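Local structure of cyclic UMP-AMP synthase (Rhodothermus marinus SG0.5JP17-172, 6E0K) at residues Ala196-Pro206 against Tyr278-Trp286. The protein synthesises the second messenger 3',3'-cyclic UMP-AMP from ATP and UTP in a CBASS antiphage defence system, using magnesium. Sequence-based numbering, arbitrary orientation.
Sequences ARTYLIEQGAP and YMDDLWTGW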
# COMPACT_ATOMS: atom_id res chain seq x y z
N ALA A 196 -10.84 9.46 10.52
CA ALA A 196 -10.56 10.35 11.65
C ALA A 196 -9.42 11.31 11.31
O ALA A 196 -9.53 12.52 11.54
CB ALA A 196 -10.23 9.53 12.89
N ARG A 197 -8.34 10.78 10.74
CA ARG A 197 -7.23 11.60 10.27
C ARG A 197 -7.69 12.66 9.28
O ARG A 197 -7.36 13.84 9.41
CB ARG A 197 -6.17 10.68 9.64
CG ARG A 197 -5.06 11.37 8.87
CD ARG A 197 -4.55 10.44 7.76
NE ARG A 197 -5.62 10.19 6.81
CZ ARG A 197 -5.59 9.34 5.79
NH1 ARG A 197 -4.53 8.57 5.52
NH2 ARG A 197 -6.66 9.25 5.02
N THR A 198 -8.44 12.25 8.25
CA THR A 198 -8.85 13.17 7.20
C THR A 198 -9.82 14.23 7.73
O THR A 198 -9.77 15.39 7.32
CB THR A 198 -9.45 12.37 6.05
OG1 THR A 198 -8.41 11.58 5.47
CG2 THR A 198 -10.05 13.28 4.98
N TYR A 199 -10.69 13.85 8.67
CA TYR A 199 -11.53 14.83 9.35
C TYR A 199 -10.69 15.93 9.99
O TYR A 199 -11.01 17.12 9.88
CB TYR A 199 -12.41 14.12 10.38
CG TYR A 199 -13.14 15.01 11.36
CD1 TYR A 199 -12.59 15.30 12.60
CD2 TYR A 199 -14.38 15.52 11.05
CE1 TYR A 199 -13.25 16.11 13.49
CE2 TYR A 199 -15.05 16.32 11.95
CZ TYR A 199 -14.48 16.61 13.16
OH TYR A 199 -15.14 17.42 14.06
N LEU A 200 -9.58 15.55 10.64
CA LEU A 200 -8.73 16.54 11.28
C LEU A 200 -7.97 17.38 10.26
O LEU A 200 -7.84 18.60 10.42
CB LEU A 200 -7.75 15.85 12.23
CG LEU A 200 -8.40 15.30 13.50
CD1 LEU A 200 -7.37 14.46 14.23
CD2 LEU A 200 -8.87 16.44 14.39
N ILE A 201 -7.47 16.74 9.19
CA ILE A 201 -6.76 17.49 8.15
C ILE A 201 -7.68 18.52 7.52
O ILE A 201 -7.25 19.65 7.22
CB ILE A 201 -6.19 16.52 7.09
CG1 ILE A 201 -5.11 15.62 7.70
CG2 ILE A 201 -5.60 17.30 5.93
CD1 ILE A 201 -4.64 14.50 6.75
N GLU A 202 -8.96 18.17 7.33
CA GLU A 202 -9.90 19.14 6.77
C GLU A 202 -10.04 20.36 7.66
O GLU A 202 -10.32 21.46 7.17
CB GLU A 202 -11.27 18.49 6.54
CG GLU A 202 -11.31 17.55 5.34
CD GLU A 202 -12.52 16.61 5.32
OE1 GLU A 202 -13.30 16.59 6.30
OE2 GLU A 202 -12.67 15.87 4.33
N GLN A 203 -9.82 20.20 8.97
CA GLN A 203 -9.92 21.31 9.90
C GLN A 203 -8.60 22.04 10.13
O GLN A 203 -8.57 22.98 10.92
CB GLN A 203 -10.45 20.81 11.23
CG GLN A 203 -11.83 20.24 11.12
CD GLN A 203 -12.28 19.65 12.42
OE1 GLN A 203 -11.47 19.16 13.21
NE2 GLN A 203 -13.59 19.67 12.65
N GLY A 204 -7.53 21.62 9.47
CA GLY A 204 -6.26 22.32 9.58
C GLY A 204 -5.11 21.50 10.13
O GLY A 204 -4.00 22.04 10.24
N ALA A 205 -5.31 20.23 10.47
CA ALA A 205 -4.22 19.39 10.95
C ALA A 205 -3.20 19.12 9.84
O ALA A 205 -3.50 19.31 8.65
CB ALA A 205 -4.77 18.07 11.50
N PRO A 206 -1.99 18.69 10.20
CA PRO A 206 -0.94 18.54 9.18
C PRO A 206 -1.34 17.58 8.07
O PRO A 206 -1.92 16.52 8.33
CB PRO A 206 0.25 17.99 9.98
CG PRO A 206 0.03 18.48 11.37
CD PRO A 206 -1.46 18.49 11.56
N TYR A 278 -2.79 13.31 18.14
CA TYR A 278 -3.96 13.90 17.51
C TYR A 278 -5.20 13.04 17.73
O TYR A 278 -6.30 13.56 17.91
CB TYR A 278 -3.70 14.13 16.01
CG TYR A 278 -3.00 15.45 15.69
CD1 TYR A 278 -1.64 15.61 15.94
CD2 TYR A 278 -3.71 16.51 15.15
CE1 TYR A 278 -1.00 16.82 15.64
CE2 TYR A 278 -3.09 17.71 14.86
CZ TYR A 278 -1.74 17.86 15.11
OH TYR A 278 -1.10 19.06 14.83
N MET A 279 -5.03 11.71 17.76
CA MET A 279 -6.17 10.84 18.06
C MET A 279 -6.63 11.02 19.50
O MET A 279 -7.83 11.06 19.77
CB MET A 279 -5.80 9.39 17.80
CG MET A 279 -5.59 9.08 16.32
SD MET A 279 -7.04 9.38 15.25
CE MET A 279 -6.58 10.91 14.46
N ASP A 280 -5.68 11.14 20.44
CA ASP A 280 -6.03 11.44 21.82
C ASP A 280 -6.85 12.72 21.92
O ASP A 280 -7.88 12.77 22.60
CB ASP A 280 -4.75 11.60 22.65
CG ASP A 280 -4.23 10.30 23.22
OD1 ASP A 280 -4.98 9.31 23.34
OD2 ASP A 280 -3.03 10.29 23.59
N ASP A 281 -6.37 13.79 21.28
CA ASP A 281 -7.04 15.09 21.37
C ASP A 281 -8.42 15.03 20.75
O ASP A 281 -9.37 15.63 21.27
CB ASP A 281 -6.22 16.18 20.67
CG ASP A 281 -4.97 16.57 21.41
OD1 ASP A 281 -4.85 16.27 22.62
OD2 ASP A 281 -4.11 17.21 20.77
N LEU A 282 -8.55 14.35 19.61
CA LEU A 282 -9.86 14.19 18.97
C LEU A 282 -10.84 13.52 19.92
O LEU A 282 -11.98 13.98 20.10
CB LEU A 282 -9.69 13.35 17.70
CG LEU A 282 -10.95 12.90 16.98
CD1 LEU A 282 -11.66 14.11 16.38
CD2 LEU A 282 -10.55 11.91 15.89
N TRP A 283 -10.39 12.45 20.57
CA TRP A 283 -11.22 11.69 21.49
C TRP A 283 -11.61 12.52 22.71
O TRP A 283 -12.80 12.64 23.03
CB TRP A 283 -10.48 10.43 21.93
CG TRP A 283 -11.32 9.53 22.76
CD1 TRP A 283 -11.38 9.49 24.13
CD2 TRP A 283 -12.25 8.56 22.28
NE1 TRP A 283 -12.28 8.52 24.53
CE2 TRP A 283 -12.84 7.95 23.41
CE3 TRP A 283 -12.63 8.13 21.00
CZ2 TRP A 283 -13.79 6.94 23.30
CZ3 TRP A 283 -13.58 7.13 20.90
CH2 TRP A 283 -14.15 6.55 22.04
N THR A 284 -10.62 13.09 23.40
CA THR A 284 -10.91 13.80 24.65
C THR A 284 -11.67 15.10 24.39
O THR A 284 -12.46 15.53 25.24
CB THR A 284 -9.62 14.08 25.42
OG1 THR A 284 -8.76 14.92 24.64
CG2 THR A 284 -8.88 12.79 25.75
N GLY A 285 -11.44 15.74 23.24
CA GLY A 285 -12.10 17.00 22.95
C GLY A 285 -13.54 16.87 22.52
O GLY A 285 -14.29 17.85 22.61
N TRP A 286 -13.95 15.69 22.07
CA TRP A 286 -15.30 15.53 21.54
C TRP A 286 -16.31 15.56 22.68
O TRP A 286 -16.19 14.81 23.66
CB TRP A 286 -15.41 14.22 20.76
CG TRP A 286 -16.50 14.24 19.71
CD1 TRP A 286 -17.84 14.23 19.94
CD2 TRP A 286 -16.32 14.30 18.29
NE1 TRP A 286 -18.52 14.26 18.73
CE2 TRP A 286 -17.61 14.30 17.71
CE3 TRP A 286 -15.20 14.33 17.46
CZ2 TRP A 286 -17.80 14.35 16.33
CZ3 TRP A 286 -15.39 14.39 16.08
CH2 TRP A 286 -16.69 14.39 15.53
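Leu-282 reaches across to Ala-196, Tyr-199 and Leu-200. From CB, which points at the other helix, CG is swung anti to the backbone N (chi1 172°), and the two methyls part there. CD2 rests 3.8 Å from Ala-196 CB, while CD1 lies 3.9 Å from Tyr-199 CE1 and 4.1 Å from Leu-200 CD2; the same CD1 meets the edge of the Trp-286 ring in its plane. Past it, the Tyr-199 ring and the six-membered ring of Trp-286 meet obliquely, centroids 5.5 Å apart and planes at 38°. On the other flank Met-279, bent at chi2 and chi3, brings CE to 3.6 Å from Leu-200 CD1. Tyr-278 carries the contact on to the loop after helix 186-202: its CE2 is 3.8 Å from Ala-205 CB, and its OH sits 3.3 Å from Pro-206 CD. Gly-204, with positive phi, closes that helix in a Schellman motif: Ala-205 N bonds to Leu-200 O and Gly-204 N to Ile-201 O. Trp-11 of helix 5-11 touches Ala-196, Tyr-199 and Leu-282, while Met-279 packs on Phe-235 and Ile-239. This is apolar helix-helix packing: the last turns of helices 186-202 and 269-285 (196-202 and 278-285) cross at 83° in the helical part of this cGAS/DncV-like nucleotidyltransferase.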